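Local coordinates for Lin2004 protein (Listeria innocua, PDB 2HUJ) that is of unknown function but folds as a four-helix bundle and belongs to the bacterial DUF1798 family, at residues A63-C66 / A67-L71; F111-H114 / F115-Y119; L73-P76 / W77-E81; M20-L23 / I24-Q28. All coordinates share one frame; numbering follows the deposited sequence. Where two conformers were deposited one is given.

Contact 1: A63-C66 / A67-L71; sequences AKRC and ADDFL
Ala63 to Leu71 form an unbroken run of helix 52-81, in which the amides of Ala67, Asp68, Asp69 and Phe70 each bond the carbonyl oxygen four residues back; Asp69 N to Arg65 O, at 3.0 Å and 161°, is representative. The side-chain event is the meeting of Arg65 and Asp69, one turn apart. Arg65 NH1 and Asp69 OD2 lie 3.4 Å apart in a salt bridge whose attraction is electrostatic, since the acid oxygen lies off the guanidinium plane, the two flat groups stand 84° apart, and the N-H bonds are aimed elsewhere. A water bridges the pair with directed hydrogen bonds, accepting from Arg65 NH1 at 3.1 Å in the guanidinium plane and donating to Asp69 OD2 at 2.6 Å. The bend at chi3 (79°) swings the guanidinium off the outward course of CG and CD, with NH1 on the side of Asp69, while NE pairs with Glu62 and NH2 with Gln28. Lys64 and Asp68 meet more loosely, Lys64 CG resting 3.7 Å from Asp68 OD2 while Lys64 NZ bonds Gln99. On the buried side Ala67 packs against helix 88-104, Cys66 against helix 16-45, and Ala63 and Phe70 touch both.

Contact 2: F111-H114 / F115-Y119; sequences FYKH and FLDHY
His114 O is gripped twice by a single residue, His118, one turn further along helix 112-137. His118 ND1 donates to His114 O at 2.7 Å, and His118 N gives the same oxygen the usual helical bond at 3.0 Å. The two donors reach it from opposite faces of the carbonyl plane, the ring nitrogen from 38° above it. With CG placed beside its own backbone N (chi1 -76°), the imidazole folds back toward the preceding turn and presents ND1 edge-on, with the oxygen close to the ring plane. This bond requires a proton on ND1 and fixes the rotation of the ring. Round the helix, Lys113 runs out extended and turns only at chi4, which brings Lys113 NZ to Asp117 OD2 at 2.8 Å on the syn lone pair, a hydrogen-bonded salt bridge. Tyr112 and Leu116 meet more lightly, Tyr112 CE2 lying 4.1 Å from Leu116 CD2. Phe111 holds the N-cap position, and its carbonyl oxygen takes the amide of Phe115. Within the bundle, Tyr112 and Leu116 lean on helix 16-45, where the Phe115 ring stacks with Tyr40; Phe115 reaches helix 88-104 as well, and His118 rests on that helix at Asn97 and Thr101.

Contact 3: L73-P76 / W77-E81; sequences LAIP and WVNTE
Thr80 holds its OG1 between its own backbone N and carbonyl carbon (chi1 65°), which swings the hydroxyl back to Pro76 O one turn earlier. Thr80 OG1 donates to Pro76 O at 3.0 Å, and the backbone Thr80 N bonds the same oxygen, also at 3.0 Å but with a bent N-H angle of 137°; the same N-H has a weak second bond to Trp77 O. The two donors to Pro76 O arrive from opposite faces of the carbonyl plane. Trp77, with CG turned away from its backbone N, carries its indole off the helix toward the bundle; the edge of the ring still passes near the preceding turn, where Trp77 CE3 lies 3.7 Å from Ala74 O. On another flank Ile75 and Asn79 extend in parallel from the helix, with Ile75 CG2 3.6 Å from Asn79 ND2, and that amide nitrogen bonds Glu88 at the start of helix 88-104. The indole of Trp77 packs on Leu22 of helix 16-45 and on Val129 and Leu133 of helix 112-137. The nitrogen of Pro76 has no proton for the turn before, and the helix kinks there; its carbonyl oxygen serves the turn after and takes two donors. The hydroxyl spends its proton on its own helix, near the end of 52-81.

Contact 4: M20-L23 / I24-Q28; sequences MELL and IRTEQ
Arg25 lies back along the preceding turn of helix 16-45 and meets Glu21 along nearly its whole length. Its CB sits 3.6 Å from Glu21 O, and its CG comes closer, 3.3 Å from that oxygen. CD passes beside both Glu21 O and the carboxylate, and Arg25 NE then donates to Glu21 OE2 at 3.1 Å, a hydrogen-bonded salt bridge bent to 141°. OE2 is met on its anti side, and the carboxylate and guanidinium planes stand 72° apart. The arginine chain is extended from CG to NE, whereas Glu21 bends at chi2 (63°) to bring its acid across the arginine at NE. At the tip, NH1 goes across to helix 52-81, bonding Asp69 O and pairing with Glu72. On the inner side, Leu22 O takes two donors from Thr26: the amide N at 2.8 Å, nearly in line with the carbonyl, and OG1, also at 2.8 Å, from above the carbonyl plane. This buried hydroxyl thus finds its acceptor within its own helix. Leu22 packs on Leu133, and Thr26 on Phe70 and Val129. An i to i+4 ion pair at the border with helix 52-81, beside buried leucines, fits an amphipathic helix of a four-helix bundle.

Contacts 1 and 3 lie in succession on helix 52-81, and contact 4 sits beside both on helix 16-45. Polar bonds between helices 52-81 and 16-45 join contacts 1 and 4, whereas contacts 3 and 4 meet by packing. These three are partly buried. Contact 2, on helix 112-137, lies at the surface, across the chain's centre from the rest, its centre about 21 Å from that of contact 1. Contacts 1, 2 and 4 each carry an ion pair one turn apart: water-bridged in 1, directly bonded in 2 and 4. Contact 3 has no ion pair; like contact 4 it has a threonine hydroxyl bonded to the carbonyl one turn back.

Contact 1: A63-C66 / A67-L71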
loop_
_atom_site.group_PDB
_atom_site.type_symbol
_atom_site.label_atom_id
_atom_site.label_comp_id
_atom_site.label_asym_id
_atom_site.label_seq_id
_atom_site.Cartn_x
_atom_site.Cartn_y
_atom_site.Cartn_z
ATOM N N ALA A 63 3.180 0.075 -8.359
ATOM C CA ALA A 63 3.003 -0.349 -6.971
ATOM C C ALA A 63 4.317 -0.414 -6.174
ATOM O O ALA A 63 4.394 0.070 -5.031
ATOM C CB ALA A 63 2.274 -1.705 -6.906
ATOM N N LYS A 64 5.356 -0.952 -6.794
ATOM C CA LYS A 64 6.685 -1.041 -6.171
ATOM C C LYS A 64 7.276 0.357 -5.919
ATOM O O LYS A 64 7.874 0.594 -4.879
ATOM C CB LYS A 64 7.627 -1.845 -7.073
ATOM C CG LYS A 64 9.017 -2.110 -6.494
ATOM C CD LYS A 64 8.962 -2.950 -5.244
ATOM C CE LYS A 64 10.244 -3.752 -5.041
ATOM N NZ LYS A 64 10.045 -5.065 -4.342
ATOM N N ARG A 65 7.118 1.262 -6.877
ATOM C CA ARG A 65 7.556 2.666 -6.725
ATOM C C ARG A 65 6.848 3.299 -5.518
ATOM O O ARG A 65 7.490 3.937 -4.699
ATOM C CB ARG A 65 7.267 3.471 -8.005
ATOM C CG ARG A 65 7.600 4.973 -7.893
ATOM C CD ARG A 65 6.928 5.814 -9.006
ATOM N NE ARG A 65 5.507 6.079 -8.739
ATOM C CZ ARG A 65 5.032 7.134 -8.069
ATOM N NH1 ARG A 65 5.841 8.059 -7.558
ATOM N NH2 ARG A 65 3.723 7.265 -7.902
ATOM N N CYS A 66 5.530 3.085 -5.399
ATOM C CA CYS A 66 4.772 3.618 -4.288
ATOM C C CYS A 66 5.324 3.064 -2.986
ATOM O O CYS A 66 5.494 3.824 -2.009
ATOM C CB CYS A 66 3.262 3.307 -4.395
ATOM S SG CYS A 66 2.423 4.141 -5.774
ATOM N N ALA A 67 5.581 1.756 -2.941
ATOM C CA ALA A 67 6.011 1.126 -1.683
ATOM C C ALA A 67 7.389 1.596 -1.291
ATOM O O ALA A 67 7.637 1.955 -0.131
ATOM C CB ALA A 67 5.975 -0.398 -1.783
ATOM N N ASP A 68 8.303 1.636 -2.258
ATOM C CA ASP A 68 9.687 2.030 -1.985
ATOM C C ASP A 68 9.764 3.496 -1.536
ATOM O O ASP A 68 10.507 3.820 -0.620
ATOM C CB ASP A 68 10.574 1.856 -3.231
ATOM C CG ASP A 68 10.859 0.373 -3.602
ATOM O OD1 ASP A 68 10.612 -0.555 -2.824
ATOM O OD2 ASP A 68 11.369 0.175 -4.727
ATOM N N ASP A 69 8.996 4.371 -2.198
ATOM C CA ASP A 69 8.937 5.785 -1.869
ATOM C C ASP A 69 8.429 5.952 -0.438
ATOM O O ASP A 69 8.977 6.729 0.342
ATOM C CB ASP A 69 7.993 6.517 -2.831
ATOM C CG ASP A 69 8.622 6.817 -4.187
ATOM O OD1 ASP A 69 9.760 6.362 -4.457
ATOM O OD2 ASP A 69 7.931 7.480 -5.000
ATOM N N PHE A 70 7.399 5.186 -0.079
ATOM C CA PHE A 70 6.886 5.236 1.282
ATOM C C PHE A 70 7.926 4.794 2.302
ATOM O O PHE A 70 8.181 5.491 3.284
ATOM C CB PHE A 70 5.624 4.391 1.400
ATOM C CG PHE A 70 5.157 4.162 2.812
ATOM C CD1 PHE A 70 4.386 5.132 3.516
ATOM C CD2 PHE A 70 5.435 2.961 3.449
ATOM C CE1 PHE A 70 3.938 4.872 4.796
ATOM C CE2 PHE A 70 4.998 2.711 4.727
ATOM C CZ PHE A 70 4.264 3.658 5.416
ATOM N N LEU A 71 8.542 3.647 2.067
ATOM C CA LEU A 71 9.504 3.106 3.025
ATOM C C LEU A 71 10.725 3.990 3.209
ATOM O O LEU A 71 11.257 4.078 4.311
ATOM C CB LEU A 71 9.967 1.717 2.623
ATOM C CG LEU A 71 8.919 0.606 2.786
ATOM C CD1 LEU A 71 9.494 -0.657 2.168
ATOM C CD2 LEU A 71 8.537 0.409 4.246
HETATM O O HOH W 1 8.979 8.016 -7.357
#

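Contact 2: F111-H114 / F115-Y119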
loop_
_atom_site.group_PDB
_atom_site.type_symbol
_atom_site.label_atom_id
_atom_site.label_comp_id
_atom_site.label_asym_id
_atom_site.label_seq_id
_atom_site.Cartn_x
_atom_site.Cartn_y
_atom_site.Cartn_z
ATOM N N PHE A 111 -7.615 -16.451 -4.341
ATOM C CA PHE A 111 -8.444 -16.833 -3.207
ATOM C C PHE A 111 -8.940 -15.568 -2.502
ATOM O O PHE A 111 -8.134 -14.710 -2.122
ATOM C CB PHE A 111 -7.673 -17.728 -2.234
ATOM C CG PHE A 111 -7.449 -19.143 -2.728
ATOM C CD1 PHE A 111 -8.409 -19.809 -3.481
ATOM C CD2 PHE A 111 -6.283 -19.823 -2.399
ATOM C CE1 PHE A 111 -8.199 -21.112 -3.923
ATOM C CE2 PHE A 111 -6.072 -21.130 -2.840
ATOM C CZ PHE A 111 -7.038 -21.766 -3.602
ATOM N N TYR A 112 -10.262 -15.453 -2.363
ATOM C CA TYR A 112 -10.882 -14.211 -1.934
ATOM C C TYR A 112 -10.509 -13.777 -0.497
ATOM O O TYR A 112 -10.105 -12.628 -0.292
ATOM C CB TYR A 112 -12.392 -14.308 -2.066
ATOM C CG TYR A 112 -13.066 -13.044 -1.646
ATOM C CD1 TYR A 112 -13.215 -11.991 -2.533
ATOM C CD2 TYR A 112 -13.519 -12.878 -0.348
ATOM C CE1 TYR A 112 -13.814 -10.829 -2.149
ATOM C CE2 TYR A 112 -14.119 -11.712 0.049
ATOM C CZ TYR A 112 -14.261 -10.698 -0.854
ATOM O OH TYR A 112 -14.876 -9.545 -0.464
ATOM N N LYS A 113 -10.665 -14.671 0.476
ATOM C CA LYS A 113 -10.358 -14.295 1.864
ATOM C C LYS A 113 -8.905 -13.881 2.037
ATOM O O LYS A 113 -8.622 -12.874 2.701
ATOM C CB LYS A 113 -10.778 -15.386 2.871
ATOM C CG LYS A 113 -10.520 -15.022 4.347
ATOM C CD LYS A 113 -11.017 -16.100 5.292
ATOM C CE LYS A 113 -10.710 -15.773 6.759
ATOM N NZ LYS A 113 -9.231 -15.569 6.952
ATOM N N HIS A 114 -7.975 -14.609 1.422
ATOM C CA HIS A 114 -6.560 -14.237 1.501
ATOM C C HIS A 114 -6.340 -12.826 0.940
ATOM O O HIS A 114 -5.682 -11.975 1.559
ATOM C CB HIS A 114 -5.670 -15.245 0.763
ATOM C CG HIS A 114 -5.575 -16.573 1.444
ATOM N ND1 HIS A 114 -5.953 -16.770 2.760
ATOM C CD2 HIS A 114 -5.162 -17.782 0.988
ATOM C CE1 HIS A 114 -5.768 -18.038 3.086
ATOM N NE2 HIS A 114 -5.292 -18.676 2.030
ATOM N N PHE A 115 -6.928 -12.551 -0.221
ATOM C CA PHE A 115 -6.795 -11.222 -0.836
ATOM C C PHE A 115 -7.374 -10.132 0.063
ATOM O O PHE A 115 -6.710 -9.147 0.370
ATOM C CB PHE A 115 -7.451 -11.220 -2.223
ATOM C CG PHE A 115 -6.905 -10.164 -3.147
ATOM C CD1 PHE A 115 -7.027 -8.805 -2.822
ATOM C CD2 PHE A 115 -6.331 -10.497 -4.352
ATOM C CE1 PHE A 115 -6.532 -7.804 -3.653
ATOM C CE2 PHE A 115 -5.817 -9.486 -5.186
ATOM C CZ PHE A 115 -5.956 -8.153 -4.865
ATOM N N LEU A 116 -8.616 -10.322 0.473
ATOM C CA LEU A 116 -9.291 -9.430 1.411
ATOM C C LEU A 116 -8.415 -9.141 2.633
ATOM O O LEU A 116 -8.292 -8.004 3.038
ATOM C CB LEU A 116 -10.571 -10.072 1.883
ATOM C CG LEU A 116 -11.349 -9.330 2.976
ATOM C CD1 LEU A 116 -11.883 -8.035 2.425
ATOM C CD2 LEU A 116 -12.455 -10.186 3.513
ATOM N N ASP A 117 -7.868 -10.201 3.244
ATOM C CA ASP A 117 -7.087 -10.039 4.467
ATOM C C ASP A 117 -5.831 -9.222 4.241
ATOM O O ASP A 117 -5.452 -8.422 5.091
ATOM C CB ASP A 117 -6.752 -11.382 5.108
ATOM C CG ASP A 117 -7.963 -12.072 5.754
ATOM O OD1 ASP A 117 -9.051 -11.468 5.972
ATOM O OD2 ASP A 117 -7.819 -13.275 6.078
ATOM N N HIS A 118 -5.204 -9.427 3.081
ATOM C CA HIS A 118 -4.030 -8.613 2.676
ATOM C C HIS A 118 -4.386 -7.181 2.390
ATOM O O HIS A 118 -3.673 -6.247 2.819
ATOM C CB HIS A 118 -3.336 -9.275 1.524
ATOM C CG HIS A 118 -2.537 -10.460 1.952
ATOM N ND1 HIS A 118 -3.135 -11.645 2.340
ATOM C CD2 HIS A 118 -1.212 -10.596 2.226
ATOM C CE1 HIS A 118 -2.198 -12.495 2.744
ATOM N NE2 HIS A 118 -1.023 -11.884 2.684
ATOM N N TYR A 119 -5.467 -6.989 1.642
ATOM C CA TYR A 119 -5.949 -5.634 1.347
ATOM C C TYR A 119 -6.269 -4.886 2.643
ATOM O O TYR A 119 -5.858 -3.734 2.840
ATOM C CB TYR A 119 -7.207 -5.711 0.445
ATOM C CG TYR A 119 -8.084 -4.456 0.449
ATOM C CD1 TYR A 119 -7.638 -3.257 -0.115
ATOM C CD2 TYR A 119 -9.362 -4.489 0.971
ATOM C CE1 TYR A 119 -8.455 -2.128 -0.127
ATOM C CE2 TYR A 119 -10.167 -3.373 0.971
ATOM C CZ TYR A 119 -9.695 -2.188 0.432
ATOM O OH TYR A 119 -10.529 -1.098 0.457
#

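Contact 3: L73-P76 / W77-E81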
loop_
_atom_site.group_PDB
_atom_site.type_symbol
_atom_site.label_atom_id
_atom_site.label_comp_id
_atom_site.label_asym_id
_atom_site.label_seq_id
_atom_site.Cartn_x
_atom_site.Cartn_y
_atom_site.Cartn_z
ATOM N N LEU A 73 10.992 7.084 3.535
ATOM C CA LEU A 73 10.708 8.022 4.624
ATOM C C LEU A 73 10.122 7.390 5.880
ATOM O O LEU A 73 10.413 7.823 7.002
ATOM C CB LEU A 73 9.747 9.090 4.128
ATOM C CG LEU A 73 10.198 9.895 2.907
ATOM C CD1 LEU A 73 9.222 11.024 2.715
ATOM C CD2 LEU A 73 11.595 10.449 3.111
ATOM N N ALA A 74 9.346 6.321 5.706
ATOM C CA ALA A 74 8.617 5.708 6.804
ATOM C C ALA A 74 9.529 4.970 7.768
ATOM O O ALA A 74 9.262 4.958 8.969
ATOM C CB ALA A 74 7.545 4.703 6.258
ATOM N N ILE A 75 10.551 4.288 7.261
ATOM C CA ILE A 75 11.461 3.567 8.157
ATOM C C ILE A 75 12.243 4.503 9.082
ATOM O O ILE A 75 12.194 4.319 10.307
ATOM C CB ILE A 75 12.358 2.547 7.420
ATOM C CG1 ILE A 75 11.517 1.541 6.650
ATOM C CG2 ILE A 75 13.271 1.808 8.432
ATOM C CD1 ILE A 75 10.395 0.910 7.443
ATOM N N PRO A 76 12.943 5.521 8.534
ATOM C CA PRO A 76 13.582 6.508 9.424
ATOM C C PRO A 76 12.582 7.158 10.396
ATOM O O PRO A 76 12.882 7.348 11.583
ATOM C CB PRO A 76 14.121 7.551 8.442
ATOM C CG PRO A 76 14.286 6.816 7.156
ATOM C CD PRO A 76 13.252 5.769 7.114
ATOM N N TRP A 77 11.389 7.479 9.906
ATOM C CA TRP A 77 10.360 8.050 10.774
ATOM C C TRP A 77 9.982 7.103 11.902
ATOM O O TRP A 77 9.950 7.505 13.060
ATOM C CB TRP A 77 9.119 8.424 9.965
ATOM C CG TRP A 77 7.899 8.749 10.770
ATOM C CD1 TRP A 77 7.642 9.910 11.422
ATOM C CD2 TRP A 77 6.737 7.921 10.957
ATOM N NE1 TRP A 77 6.416 9.841 12.033
ATOM C CE2 TRP A 77 5.838 8.639 11.748
ATOM C CE3 TRP A 77 6.376 6.650 10.523
ATOM C CZ2 TRP A 77 4.594 8.127 12.116
ATOM C CZ3 TRP A 77 5.158 6.152 10.894
ATOM C CH2 TRP A 77 4.283 6.885 11.688
ATOM N N VAL A 78 9.735 5.835 11.589
ATOM C CA VAL A 78 9.179 4.945 12.615
ATOM C C VAL A 78 10.216 4.696 13.705
ATOM O O VAL A 78 9.850 4.517 14.881
ATOM C CB VAL A 78 8.599 3.607 12.034
ATOM C CG1 VAL A 78 9.684 2.599 11.828
ATOM C CG2 VAL A 78 7.490 3.070 12.942
ATOM N N ASN A 79 11.498 4.720 13.334
ATOM C CA ASN A 79 12.558 4.414 14.273
ATOM C C ASN A 79 13.004 5.662 15.047
ATOM O O ASN A 79 13.580 5.544 16.125
ATOM C CB ASN A 79 13.739 3.718 13.568
ATOM C CG ASN A 79 13.400 2.310 13.088
ATOM O OD1 ASN A 79 12.658 1.569 13.739
ATOM N ND2 ASN A 79 13.929 1.931 11.935
ATOM N N THR A 80 12.714 6.857 14.540
ATOM C CA THR A 80 13.045 8.065 15.283
ATOM C C THR A 80 11.859 8.583 16.082
ATOM O O THR A 80 12.019 8.947 17.245
ATOM C CB THR A 80 13.584 9.172 14.393
ATOM O OG1 THR A 80 12.559 9.594 13.492
ATOM C CG2 THR A 80 14.800 8.692 13.594
ATOM N N GLU A 81 10.671 8.624 15.499
ATOM C CA GLU A 81 9.517 9.189 16.208
ATOM C C GLU A 81 8.862 8.199 17.156
ATOM O O GLU A 81 8.167 8.604 18.087
ATOM C CB GLU A 81 8.473 9.725 15.230
ATOM C CG GLU A 81 8.995 10.816 14.300
ATOM C CD GLU A 81 9.580 12.024 15.033
ATOM O OE1 GLU A 81 9.038 12.391 16.102
ATOM O OE2 GLU A 81 10.576 12.601 14.526
#

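Contact 4: M20-L23 / I24-Q28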
loop_
_atom_site.group_PDB
_atom_site.type_symbol
_atom_site.label_atom_id
_atom_site.label_comp_id
_atom_site.label_asym_id
_atom_site.label_seq_id
_atom_site.Cartn_x
_atom_site.Cartn_y
_atom_site.Cartn_z
HETATM N N MSE A 20 5.169 15.929 6.081
HETATM C CA MSE A 20 4.208 16.201 5.000
HETATM C C MSE A 20 4.471 15.249 3.841
HETATM O O MSE A 20 3.552 14.664 3.294
HETATM C CB MSE A 20 4.316 17.654 4.535
HETATM C CG MSE A 20 3.665 18.675 5.477
HETATM SE SE MSE A 20 1.769 18.267 5.846
HETATM C CE MSE A 20 1.146 17.803 4.039
ATOM N N GLU A 21 5.736 15.107 3.469
ATOM C CA GLU A 21 6.098 14.211 2.387
ATOM C C GLU A 21 5.715 12.776 2.702
ATOM O O GLU A 21 5.169 12.079 1.837
ATOM C CB GLU A 21 7.575 14.352 2.035
ATOM C CG GLU A 21 7.962 13.542 0.778
ATOM C CD GLU A 21 7.251 14.031 -0.465
ATOM O OE1 GLU A 21 7.237 15.259 -0.660
ATOM O OE2 GLU A 21 6.716 13.207 -1.243
ATOM N N LEU A 22 5.964 12.330 3.946
ATOM C CA LEU A 22 5.521 11.007 4.356
ATOM C C LEU A 22 3.995 10.827 4.251
ATOM O O LEU A 22 3.540 9.825 3.723
ATOM C CB LEU A 22 5.991 10.696 5.794
ATOM C CG LEU A 22 5.605 9.316 6.338
ATOM C CD1 LEU A 22 6.080 8.176 5.443
ATOM C CD2 LEU A 22 6.153 9.188 7.749
ATOM N N LEU A 23 3.226 11.807 4.713
ATOM C CA LEU A 23 1.769 11.780 4.601
ATOM C C LEU A 23 1.317 11.594 3.161
ATOM O O LEU A 23 0.502 10.715 2.856
ATOM C CB LEU A 23 1.168 13.051 5.186
ATOM C CG LEU A 23 -0.364 13.182 5.201
ATOM C CD1 LEU A 23 -1.028 11.971 5.789
ATOM C CD2 LEU A 23 -0.784 14.432 5.938
ATOM N N ILE A 24 1.878 12.406 2.265
ATOM C CA ILE A 24 1.581 12.299 0.828
ATOM C C ILE A 24 1.898 10.887 0.283
ATOM O O ILE A 24 1.079 10.279 -0.403
ATOM C CB ILE A 24 2.329 13.390 0.037
ATOM C CG1 ILE A 24 1.764 14.773 0.400
ATOM C CG2 ILE A 24 2.205 13.156 -1.471
ATOM C CD1 ILE A 24 2.536 15.920 -0.172
ATOM N N ARG A 25 3.061 10.340 0.634
ATOM C CA ARG A 25 3.429 9.021 0.179
ATOM C C ARG A 25 2.574 7.908 0.795
ATOM O O ARG A 25 2.309 6.893 0.158
ATOM C CB ARG A 25 4.910 8.779 0.434
ATOM C CG ARG A 25 5.753 9.709 -0.361
ATOM C CD ARG A 25 7.181 9.497 -0.132
ATOM N NE ARG A 25 7.933 10.389 -1.003
ATOM C CZ ARG A 25 9.248 10.323 -1.207
ATOM N NH1 ARG A 25 10.000 9.367 -0.665
ATOM N NH2 ARG A 25 9.813 11.223 -1.998
ATOM N N THR A 26 2.098 8.138 2.012
ATOM C CA THR A 26 1.144 7.224 2.672
ATOM C C THR A 26 -0.174 7.216 1.916
ATOM O O THR A 26 -0.718 6.164 1.660
ATOM C CB THR A 26 0.894 7.651 4.148
ATOM O OG1 THR A 26 2.149 7.681 4.848
ATOM C CG2 THR A 26 -0.058 6.676 4.858
ATOM N N GLU A 27 -0.657 8.391 1.521
ATOM C CA GLU A 27 -1.915 8.505 0.757
ATOM C C GLU A 27 -1.776 7.815 -0.601
ATOM O O GLU A 27 -2.663 7.081 -1.083
ATOM C CB GLU A 27 -2.314 9.978 0.599
ATOM C CG GLU A 27 -2.774 10.551 1.954
ATOM C CD GLU A 27 -2.896 12.057 2.011
ATOM O OE1 GLU A 27 -2.490 12.743 1.048
ATOM O OE2 GLU A 27 -3.408 12.520 3.064
ATOM N N GLN A 28 -0.630 8.020 -1.222
ATOM C CA GLN A 28 -0.376 7.425 -2.515
ATOM C C GLN A 28 -0.376 5.900 -2.400
ATOM O O GLN A 28 -0.946 5.199 -3.244
ATOM C CB GLN A 28 0.962 7.931 -3.045
ATOM C CG GLN A 28 1.378 7.308 -4.332
ATOM C CD GLN A 28 1.039 8.192 -5.477
ATOM O OE1 GLN A 28 1.899 8.879 -6.000
ATOM N NE2 GLN A 28 -0.227 8.237 -5.836
#